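Local coordinates for protein alkylhalidase CmlS (Streptomyces venezuelae, PDB 3I3L) that is a flavin-dependent halogenase of chloramphenicol biosynthesis that holds its FAD through a covalent flavin-aspartate bond, at residues A[25-30]-A[50-55]; A[147-152]-A[164-169]. All coordinates share one frame; numbering follows the deposited sequence.

Contact 1: residues A[25-30]-A[50-55]. With FAD (flavin-adenine dinucleotide), chain B.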
loop_
_atom_site.group_PDB
_atom_site.type_symbol
_atom_site.label_atom_id
_atom_site.label_comp_id
_atom_site.label_asym_id
_atom_site.label_seq_id
_atom_site.Cartn_x
_atom_site.Cartn_y
_atom_site.Cartn_z
ATOM N N LYS A 25 -15.928 -20.392 -13.243
ATOM C CA LYS A 25 -14.637 -21.054 -13.250
ATOM C C LYS A 25 -13.524 -20.010 -13.450
ATOM O O LYS A 25 -13.533 -19.256 -14.455
ATOM C CB LYS A 25 -14.596 -22.047 -14.406
ATOM C CG LYS A 25 -13.464 -23.052 -14.315
ATOM C CD LYS A 25 -13.753 -24.239 -15.255
ATOM C CE LYS A 25 -12.749 -25.377 -15.054
ATOM N NZ LYS A 25 -12.879 -25.996 -13.648
ATOM N N VAL A 26 -12.541 -19.997 -12.556
ATOM C CA VAL A 26 -11.519 -18.959 -12.617
ATOM C C VAL A 26 -10.133 -19.522 -12.573
ATOM O O VAL A 26 -9.798 -20.222 -11.621
ATOM C CB VAL A 26 -11.642 -17.949 -11.422
ATOM C CG1 VAL A 26 -10.647 -16.828 -11.616
ATOM C CG2 VAL A 26 -13.060 -17.411 -11.315
ATOM N N ALA A 27 -9.329 -19.212 -13.586
ATOM C CA ALA A 27 -7.922 -19.542 -13.596
ATOM C C ALA A 27 -7.119 -18.401 -12.942
ATOM O O ALA A 27 -7.416 -17.208 -13.151
ATOM C CB ALA A 27 -7.400 -19.703 -15.021
ATOM N N ILE A 28 -6.126 -18.789 -12.136
ATOM C CA ILE A 28 -5.299 -17.840 -11.482
ATOM C C ILE A 28 -3.878 -18.132 -11.795
ATOM O O ILE A 28 -3.369 -19.201 -11.470
ATOM C CB ILE A 28 -5.497 -17.832 -9.956
ATOM C CG1 ILE A 28 -6.883 -17.291 -9.590
ATOM C CG2 ILE A 28 -4.449 -16.857 -9.300
ATOM C CD1 ILE A 28 -7.095 -17.426 -7.973
ATOM N N ILE A 29 -3.210 -17.176 -12.415
ATOM C CA ILE A 29 -1.769 -17.315 -12.726
ATOM C C ILE A 29 -0.917 -16.794 -11.580
ATOM O O ILE A 29 -0.930 -15.588 -11.314
ATOM C CB ILE A 29 -1.418 -16.446 -13.988
ATOM C CG1 ILE A 29 -2.276 -16.848 -15.181
ATOM C CG2 ILE A 29 0.046 -16.524 -14.364
ATOM C CD1 ILE A 29 -2.451 -15.705 -16.243
ATOM N N GLY A 30 -0.130 -17.678 -10.944
ATOM C CA GLY A 30 0.743 -17.319 -9.853
ATOM C C GLY A 30 0.205 -17.721 -8.490
ATOM O O GLY A 30 -0.941 -17.503 -8.179
ATOM N N THR A 50 -8.783 -22.519 -9.951
ATOM C CA THR A 50 -7.528 -23.227 -10.216
ATOM C C THR A 50 -6.286 -22.281 -10.184
ATOM O O THR A 50 -6.284 -21.272 -10.830
ATOM C CB THR A 50 -7.631 -24.050 -11.522
ATOM O OG1 THR A 50 -8.680 -25.045 -11.364
ATOM C CG2 THR A 50 -6.321 -24.755 -11.817
ATOM N N ILE A 51 -5.236 -22.653 -9.447
ATOM C CA ILE A 51 -4.038 -21.846 -9.372
ATOM C C ILE A 51 -2.873 -22.553 -10.040
ATOM O O ILE A 51 -2.498 -23.668 -9.617
ATOM C CB ILE A 51 -3.637 -21.557 -7.903
ATOM C CG1 ILE A 51 -4.783 -20.848 -7.154
ATOM C CG2 ILE A 51 -2.365 -20.771 -7.899
ATOM C CD1 ILE A 51 -4.555 -20.682 -5.639
ATOM N N TYR A 52 -2.271 -21.883 -11.035
ATOM C CA TYR A 52 -1.092 -22.353 -11.752
ATOM C C TYR A 52 0.145 -21.559 -11.319
ATOM O O TYR A 52 0.202 -20.356 -11.536
ATOM C CB TYR A 52 -1.283 -22.152 -13.250
ATOM C CG TYR A 52 -2.511 -22.847 -13.812
ATOM C CD1 TYR A 52 -2.458 -24.199 -14.212
ATOM C CD2 TYR A 52 -3.708 -22.175 -13.941
ATOM C CE1 TYR A 52 -3.559 -24.865 -14.715
ATOM C CE2 TYR A 52 -4.848 -22.824 -14.434
ATOM C CZ TYR A 52 -4.753 -24.183 -14.818
ATOM O OH TYR A 52 -5.825 -24.845 -15.281
ATOM N N GLU A 53 1.093 -22.228 -10.642
ATOM C CA GLU A 53 2.326 -21.636 -10.171
ATOM C C GLU A 53 3.506 -22.297 -10.878
ATOM O O GLU A 53 3.621 -23.539 -10.871
ATOM C CB GLU A 53 2.417 -21.825 -8.652
ATOM C CG GLU A 53 3.811 -21.576 -8.036
ATOM C CD GLU A 53 4.357 -20.179 -8.324
ATOM O OE1 GLU A 53 3.664 -19.203 -7.987
ATOM O OE2 GLU A 53 5.463 -20.048 -8.902
ATOM N N ARG A 54 4.373 -21.505 -11.515
ATOM C CA ARG A 54 5.482 -22.126 -12.313
ATOM C C ARG A 54 6.562 -22.781 -11.436
ATOM O O ARG A 54 7.317 -23.651 -11.903
ATOM C CB ARG A 54 6.163 -21.084 -13.209
ATOM C CG ARG A 54 6.780 -19.921 -12.399
ATOM C CD ARG A 54 7.473 -18.900 -13.273
ATOM N NE ARG A 54 8.131 -17.865 -12.431
ATOM C CZ ARG A 54 8.649 -16.729 -12.907
ATOM N NH1 ARG A 54 8.575 -16.461 -14.234
ATOM N NH2 ARG A 54 9.207 -15.840 -12.061
ATOM N N SER A 55 6.685 -22.351 -10.180
ATOM C CA SER A 55 7.793 -22.845 -9.354
ATOM C C SER A 55 7.331 -23.986 -8.492
ATOM O O SER A 55 6.147 -24.295 -8.409
ATOM C CB SER A 55 8.338 -21.756 -8.414
ATOM O OG SER A 55 9.012 -20.715 -9.123
HETATM P PA FAD B . 5.002 -12.448 -6.372
HETATM O O1A FAD B . 6.144 -12.173 -7.322
HETATM O O2A FAD B . 5.334 -12.469 -4.920
HETATM O O5B FAD B . 4.329 -13.874 -6.797
HETATM C C5B FAD B . 4.075 -14.167 -8.156
HETATM C C4B FAD B . 4.202 -15.679 -8.449
HETATM O O4B FAD B . 3.824 -15.887 -9.830
HETATM C C3B FAD B . 5.615 -16.192 -8.305
HETATM O O3B FAD B . 5.654 -17.198 -7.339
HETATM C C2B FAD B . 5.972 -16.760 -9.687
HETATM O O2B FAD B . 6.605 -17.996 -9.578
HETATM C C1B FAD B . 4.624 -16.910 -10.375
HETATM N N9A FAD B . 4.579 -16.777 -11.819
HETATM C C8A FAD B . 5.169 -15.816 -12.585
HETATM N N7A FAD B . 4.849 -16.036 -13.879
HETATM C C5A FAD B . 4.127 -17.178 -13.965
HETATM C C6A FAD B . 3.574 -17.850 -15.040
HETATM N N6A FAD B . 3.704 -17.391 -16.271
HETATM N N1A FAD B . 2.839 -18.975 -14.782
HETATM C C2A FAD B . 2.678 -19.462 -13.509
HETATM N N3A FAD B . 3.220 -18.780 -12.462
HETATM C C4A FAD B . 3.933 -17.653 -12.680
HETATM N N1 FAD B . 6.709 -5.946 -0.113
HETATM C C2 FAD B . 6.311 -5.847 1.210
HETATM O O2 FAD B . 5.119 -5.980 1.454
HETATM N N3 FAD B . 7.210 -5.587 2.209
HETATM C C4 FAD B . 8.540 -5.419 1.926
HETATM O O4 FAD B . 9.357 -5.201 2.878
HETATM C C4X FAD B . 8.949 -5.483 0.593
HETATM N N5 FAD B . 10.272 -5.337 0.277
HETATM C C5X FAD B . 10.679 -5.508 -1.026
HETATM C C6 FAD B . 12.031 -5.348 -1.363
HETATM C C7 FAD B . 12.419 -5.441 -2.678
HETATM C C7M FAD B . 13.870 -5.294 -3.071
HETATM C C8 FAD B . 11.458 -5.748 -3.635
HETATM C C8M FAD B . 11.845 -5.958 -5.045
HETATM C C9 FAD B . 10.100 -5.867 -3.325
HETATM C C9A FAD B . 9.739 -5.746 -1.991
HETATM N N10 FAD B . 8.419 -5.927 -1.692
HETATM C C10 FAD B . 8.009 -5.750 -0.425
HETATM C "C1'" FAD B . 7.491 -6.053 -2.853
HETATM C "C2'" FAD B . 6.705 -7.338 -2.749
HETATM O "O2'" FAD B . 7.594 -8.361 -2.544
HETATM C "C3'" FAD B . 5.793 -7.635 -3.910
HETATM O "O3'" FAD B . 4.853 -6.591 -4.043
HETATM C "C4'" FAD B . 4.999 -8.961 -3.666
HETATM O "O4'" FAD B . 5.837 -10.083 -3.698
HETATM C "C5'" FAD B . 3.971 -9.150 -4.774
HETATM O "O5'" FAD B . 3.199 -10.291 -4.535
HETATM P P FAD B . 2.589 -10.979 -5.818
HETATM O O1P FAD B . 1.969 -9.924 -6.708
HETATM O O2P FAD B . 1.737 -12.172 -5.398
HETATM O O3P FAD B . 3.854 -11.431 -6.719
HETATM O O HOH W 1 -10.870 -23.674 -12.026
#
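Strand 25-29 and the 50-52 end of strand 48-52 run parallel, their axes 4.8 Å apart at closest and 21° off line, and Val26 O, Ile28 N, Ile28 O and Gly30 N are hydrogen-bonded in turn to Thr50 N, Thr50 O, Tyr52 N and Tyr52 O. They are the two strands of the beta-alpha-beta unit that opens the Rossmann-type FAD domain, with helix 33-44 in the crossover. Ile28 and Ile51 lie side by side on one face, where the helix covers Ile28, CB of Ile28 4.2 Å from CG1 of Ile51. On the face carrying Ala27 and Tyr52, the alanine CB meets the tyrosine ring at its edge, 4.1 Å from CE2. Past the strand ends, Glu53, with CG anti to its backbone N (chi1 165°) and the chain bent at chi2, accepts ribose O3B on OE1 at 2.9 Å and O2B on OE2, the latter so short at 2.4 Å that its exact length is doubtful. Ser55 N donates to the anti lone pair of OE2 and Gly31 N to OE1, which with the ribose bonds fixes the carboxylate's rotation. A glutamine in place of Glu53 would probably leave one ribose hydroxyl without its acceptor. Arg54 lays its guanidinium over the C8A corner of the adenine and gives NE to O2B. One carboxylate thus reads both ribose hydroxyls, as in many dinucleotide-binding Rossmann folds.

Contact 2: residues A[147-152]-A[164-169]. With FAD (flavin-adenine dinucleotide), chain B.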
loop_
_atom_site.group_PDB
_atom_site.type_symbol
_atom_site.label_atom_id
_atom_site.label_comp_id
_atom_site.label_asym_id
_atom_site.label_seq_id
_atom_site.Cartn_x
_atom_site.Cartn_y
_atom_site.Cartn_z
ATOM N N GLU A 147 1.593 -26.730 -8.908
ATOM C CA GLU A 147 2.934 -26.201 -8.826
ATOM C C GLU A 147 3.710 -26.697 -10.030
ATOM O O GLU A 147 3.262 -27.597 -10.719
ATOM C CB GLU A 147 3.622 -26.615 -7.528
ATOM C CG GLU A 147 3.125 -25.839 -6.318
ATOM C CD GLU A 147 3.772 -26.272 -5.058
ATOM O OE1 GLU A 147 5.005 -26.513 -5.048
ATOM O OE2 GLU A 147 3.056 -26.363 -4.033
ATOM N N GLU A 148 4.849 -26.073 -10.287
ATOM C CA GLU A 148 5.690 -26.409 -11.435
ATOM C C GLU A 148 4.884 -26.496 -12.734
ATOM O O GLU A 148 5.125 -27.370 -13.566
ATOM C CB GLU A 148 6.464 -27.715 -11.195
ATOM C CG GLU A 148 7.352 -27.685 -9.948
ATOM C CD GLU A 148 8.162 -28.999 -9.751
ATOM O OE1 GLU A 148 7.555 -30.065 -9.559
ATOM O OE2 GLU A 148 9.400 -28.954 -9.784
ATOM N N THR A 149 3.959 -25.552 -12.935
ATOM C CA THR A 149 3.081 -25.556 -14.102
ATOM C C THR A 149 2.972 -24.093 -14.574
ATOM O O THR A 149 2.020 -23.402 -14.209
ATOM C CB THR A 149 1.651 -26.109 -13.735
ATOM O OG1 THR A 149 1.747 -27.412 -13.160
ATOM C CG2 THR A 149 0.759 -26.229 -14.953
ATOM N N PRO A 150 3.973 -23.604 -15.329
ATOM C CA PRO A 150 3.938 -22.253 -15.782
ATOM C C PRO A 150 2.825 -22.020 -16.811
ATOM O O PRO A 150 2.554 -22.896 -17.636
ATOM C CB PRO A 150 5.307 -22.079 -16.477
ATOM C CG PRO A 150 5.783 -23.434 -16.779
ATOM C CD PRO A 150 5.232 -24.284 -15.715
ATOM N N VAL A 151 2.211 -20.846 -16.767
ATOM C CA VAL A 151 1.234 -20.448 -17.789
ATOM C C VAL A 151 1.980 -19.745 -18.915
ATOM O O VAL A 151 2.559 -18.674 -18.761
ATOM C CB VAL A 151 0.179 -19.532 -17.265
ATOM C CG1 VAL A 151 -0.701 -18.999 -18.414
ATOM C CG2 VAL A 151 -0.655 -20.200 -16.181
ATOM N N THR A 152 1.933 -20.369 -20.070
ATOM C CA THR A 152 2.815 -20.095 -21.168
ATOM C C THR A 152 2.144 -19.160 -22.174
ATOM O O THR A 152 2.804 -18.515 -22.981
ATOM C CB THR A 152 3.139 -21.498 -21.806
ATOM O OG1 THR A 152 4.442 -21.917 -21.327
ATOM C CG2 THR A 152 3.044 -21.475 -23.289
ATOM N N LEU A 164 -6.052 -20.541 -21.573
ATOM C CA LEU A 164 -4.645 -20.529 -21.170
ATOM C C LEU A 164 -3.859 -21.678 -21.767
ATOM O O LEU A 164 -4.364 -22.793 -21.856
ATOM C CB LEU A 164 -4.556 -20.638 -19.636
ATOM C CG LEU A 164 -4.674 -19.323 -18.840
ATOM C CD1 LEU A 164 -5.913 -18.646 -19.128
ATOM C CD2 LEU A 164 -4.610 -19.662 -17.390
ATOM N N THR A 165 -2.624 -21.425 -22.159
ATOM C CA THR A 165 -1.740 -22.540 -22.441
ATOM C C THR A 165 -0.802 -22.705 -21.291
ATOM O O THR A 165 -0.223 -21.725 -20.820
ATOM C CB THR A 165 -0.980 -22.408 -23.743
ATOM O OG1 THR A 165 -1.918 -22.257 -24.802
ATOM C CG2 THR A 165 -0.146 -23.668 -24.010
ATOM N N VAL A 166 -0.645 -23.955 -20.859
ATOM C CA VAL A 166 0.080 -24.363 -19.633
ATOM C C VAL A 166 1.093 -25.487 -19.968
ATOM O O VAL A 166 0.792 -26.387 -20.779
ATOM C CB VAL A 166 -1.001 -24.892 -18.667
ATOM C CG1 VAL A 166 -0.611 -26.129 -18.005
ATOM C CG2 VAL A 166 -1.477 -23.791 -17.720
ATOM N N ARG A 167 2.289 -25.445 -19.363
ATOM C CA ARG A 167 3.271 -26.522 -19.559
ATOM C C ARG A 167 3.189 -27.527 -18.444
ATOM O O ARG A 167 3.664 -27.260 -17.346
ATOM C CB ARG A 167 4.701 -25.996 -19.697
ATOM C CG ARG A 167 5.220 -25.994 -21.136
ATOM C CD ARG A 167 6.754 -26.251 -21.277
ATOM N NE ARG A 167 7.577 -25.513 -20.290
ATOM C CZ ARG A 167 8.154 -24.308 -20.490
ATOM N NH1 ARG A 167 8.858 -23.743 -19.511
ATOM N NH2 ARG A 167 8.032 -23.653 -21.660
ATOM N N ARG A 168 2.580 -28.673 -18.746
ATOM C CA ARG A 168 2.329 -29.790 -17.812
ATOM C C ARG A 168 3.190 -30.956 -18.279
ATOM O O ARG A 168 2.955 -31.525 -19.351
ATOM C CB ARG A 168 0.854 -30.206 -17.877
ATOM C CG ARG A 168 0.410 -31.254 -16.858
ATOM C CD ARG A 168 -1.023 -31.729 -17.149
ATOM N NE ARG A 168 -1.836 -31.840 -15.924
ATOM C CZ ARG A 168 -2.548 -30.851 -15.354
ATOM N NH1 ARG A 168 -2.578 -29.618 -15.866
ATOM N NH2 ARG A 168 -3.241 -31.106 -14.245
ATOM N N GLY A 169 4.194 -31.296 -17.473
ATOM C CA GLY A 169 5.269 -32.175 -17.924
ATOM C C GLY A 169 6.142 -31.388 -18.889
ATOM O O GLY A 169 6.707 -30.356 -18.522
HETATM P PA FAD B . 5.002 -12.448 -6.372
HETATM O O1A FAD B . 6.144 -12.173 -7.322
HETATM O O2A FAD B . 5.334 -12.469 -4.920
HETATM O O5B FAD B . 4.329 -13.874 -6.797
HETATM C C5B FAD B . 4.075 -14.167 -8.156
HETATM C C4B FAD B . 4.202 -15.679 -8.449
HETATM O O4B FAD B . 3.824 -15.887 -9.830
HETATM C C3B FAD B . 5.615 -16.192 -8.305
HETATM O O3B FAD B . 5.654 -17.198 -7.339
HETATM C C2B FAD B . 5.972 -16.760 -9.687
HETATM O O2B FAD B . 6.605 -17.996 -9.578
HETATM C C1B FAD B . 4.624 -16.910 -10.375
HETATM N N9A FAD B . 4.579 -16.777 -11.819
HETATM C C8A FAD B . 5.169 -15.816 -12.585
HETATM N N7A FAD B . 4.849 -16.036 -13.879
HETATM C C5A FAD B . 4.127 -17.178 -13.965
HETATM C C6A FAD B . 3.574 -17.850 -15.040
HETATM N N6A FAD B . 3.704 -17.391 -16.271
HETATM N N1A FAD B . 2.839 -18.975 -14.782
HETATM C C2A FAD B . 2.678 -19.462 -13.509
HETATM N N3A FAD B . 3.220 -18.780 -12.462
HETATM C C4A FAD B . 3.933 -17.653 -12.680
HETATM N N1 FAD B . 6.709 -5.946 -0.113
HETATM C C2 FAD B . 6.311 -5.847 1.210
HETATM O O2 FAD B . 5.119 -5.980 1.454
HETATM N N3 FAD B . 7.210 -5.587 2.209
HETATM C C4 FAD B . 8.540 -5.419 1.926
HETATM O O4 FAD B . 9.357 -5.201 2.878
HETATM C C4X FAD B . 8.949 -5.483 0.593
HETATM N N5 FAD B . 10.272 -5.337 0.277
HETATM C C5X FAD B . 10.679 -5.508 -1.026
HETATM C C6 FAD B . 12.031 -5.348 -1.363
HETATM C C7 FAD B . 12.419 -5.441 -2.678
HETATM C C7M FAD B . 13.870 -5.294 -3.071
HETATM C C8 FAD B . 11.458 -5.748 -3.635
HETATM C C8M FAD B . 11.845 -5.958 -5.045
HETATM C C9 FAD B . 10.100 -5.867 -3.325
HETATM C C9A FAD B . 9.739 -5.746 -1.991
HETATM N N10 FAD B . 8.419 -5.927 -1.692
HETATM C C10 FAD B . 8.009 -5.750 -0.425
HETATM C "C1'" FAD B . 7.491 -6.053 -2.853
HETATM C "C2'" FAD B . 6.705 -7.338 -2.749
HETATM O "O2'" FAD B . 7.594 -8.361 -2.544
HETATM C "C3'" FAD B . 5.793 -7.635 -3.910
HETATM O "O3'" FAD B . 4.853 -6.591 -4.043
HETATM C "C4'" FAD B . 4.999 -8.961 -3.666
HETATM O "O4'" FAD B . 5.837 -10.083 -3.698
HETATM C "C5'" FAD B . 3.971 -9.150 -4.774
HETATM O "O5'" FAD B . 3.199 -10.291 -4.535
HETATM P P FAD B . 2.589 -10.979 -5.818
HETATM O O1P FAD B . 1.969 -9.924 -6.708
HETATM O O2P FAD B . 1.737 -12.172 -5.398
HETATM O O3P FAD B . 3.854 -11.431 -6.719
#
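Val151 sets CG1 anti to its backbone N (chi1 172°) and CG2 beside that N; CG1 packs on Leu164, 4.0 Å from its CG, while CG2 meets CG2 of Val166 and also borders Leu164. The motif is a beta hairpin of strands 151-155 and 162-168, to which strand 171-177 adds a third antiparallel member. Val151 and Val166 form a non-hydrogen-bonded pair with CA atoms 4.5 Å apart. The backbone hydrogen bonds flank it: Arg167 N gives a nearly straight bond to Pro150 O, and Thr152 N reaches Thr165 O at 2.7 Å.

Before the strand begins, Thr149 turns its methyl to the second strand, CG2 standing 3.3 Å from CG1 of Val166, a closeness that is doubtful in detail. Its hydroxyl, on the other branch, donates to Glu147 O from above the carbonyl plane, tying the approach to the strand back on itself. Farther out, CB of Arg167 lies 4.0 Å from CG of Pro150. Bends at chi2 and chi3 bring NH1 of Arg167 to 4.1 Å from the same Pro150 CG, and OG1 of Thr152 sits over one face of the guanidinium. Tyr52 of strand 48-52 packs against Thr149, Val151 and Val166, and so seats the hairpin on the nucleotide-binding sheet.

What the hairpin offers the cofactor is backbone. Because Val151 sits at a non-hydrogen-bonded position, with Pro150 O and Thr152 N taking the pairing on either side of it, its own N and O point away from the partner strand to the adenine; being backbone groups, they would depend little on the side chain. Val151 N donates to FAD N1A at 2.8 Å with an angle of 175°, and FAD N6A donates back to Val151 O at 3.0 Å.

How the contacts relate
From the N terminus, contact 1 closes first: residues 25-30 lead through helix 33-44 to 50-55, which completes a beta-alpha-beta unit. Contact 2 opens only later, after the chain has passed through helix 127-140 and strand 144-146, and closes the short hairpin loop between 147-152 and 164-169. The two loops therefore follow in series, neither nesting nor crossing, yet their centres lie 9 Å apart. Probable backbone hydrogen bonds from Glu148 N to Ser55 O and from Thr149 N to Glu53 O join them, and Arg54 packs on Pro150. Together they tie the parallel strands of the six-stranded sheet to the three-stranded antiparallel sheet, with the adenosine end of FAD held by both.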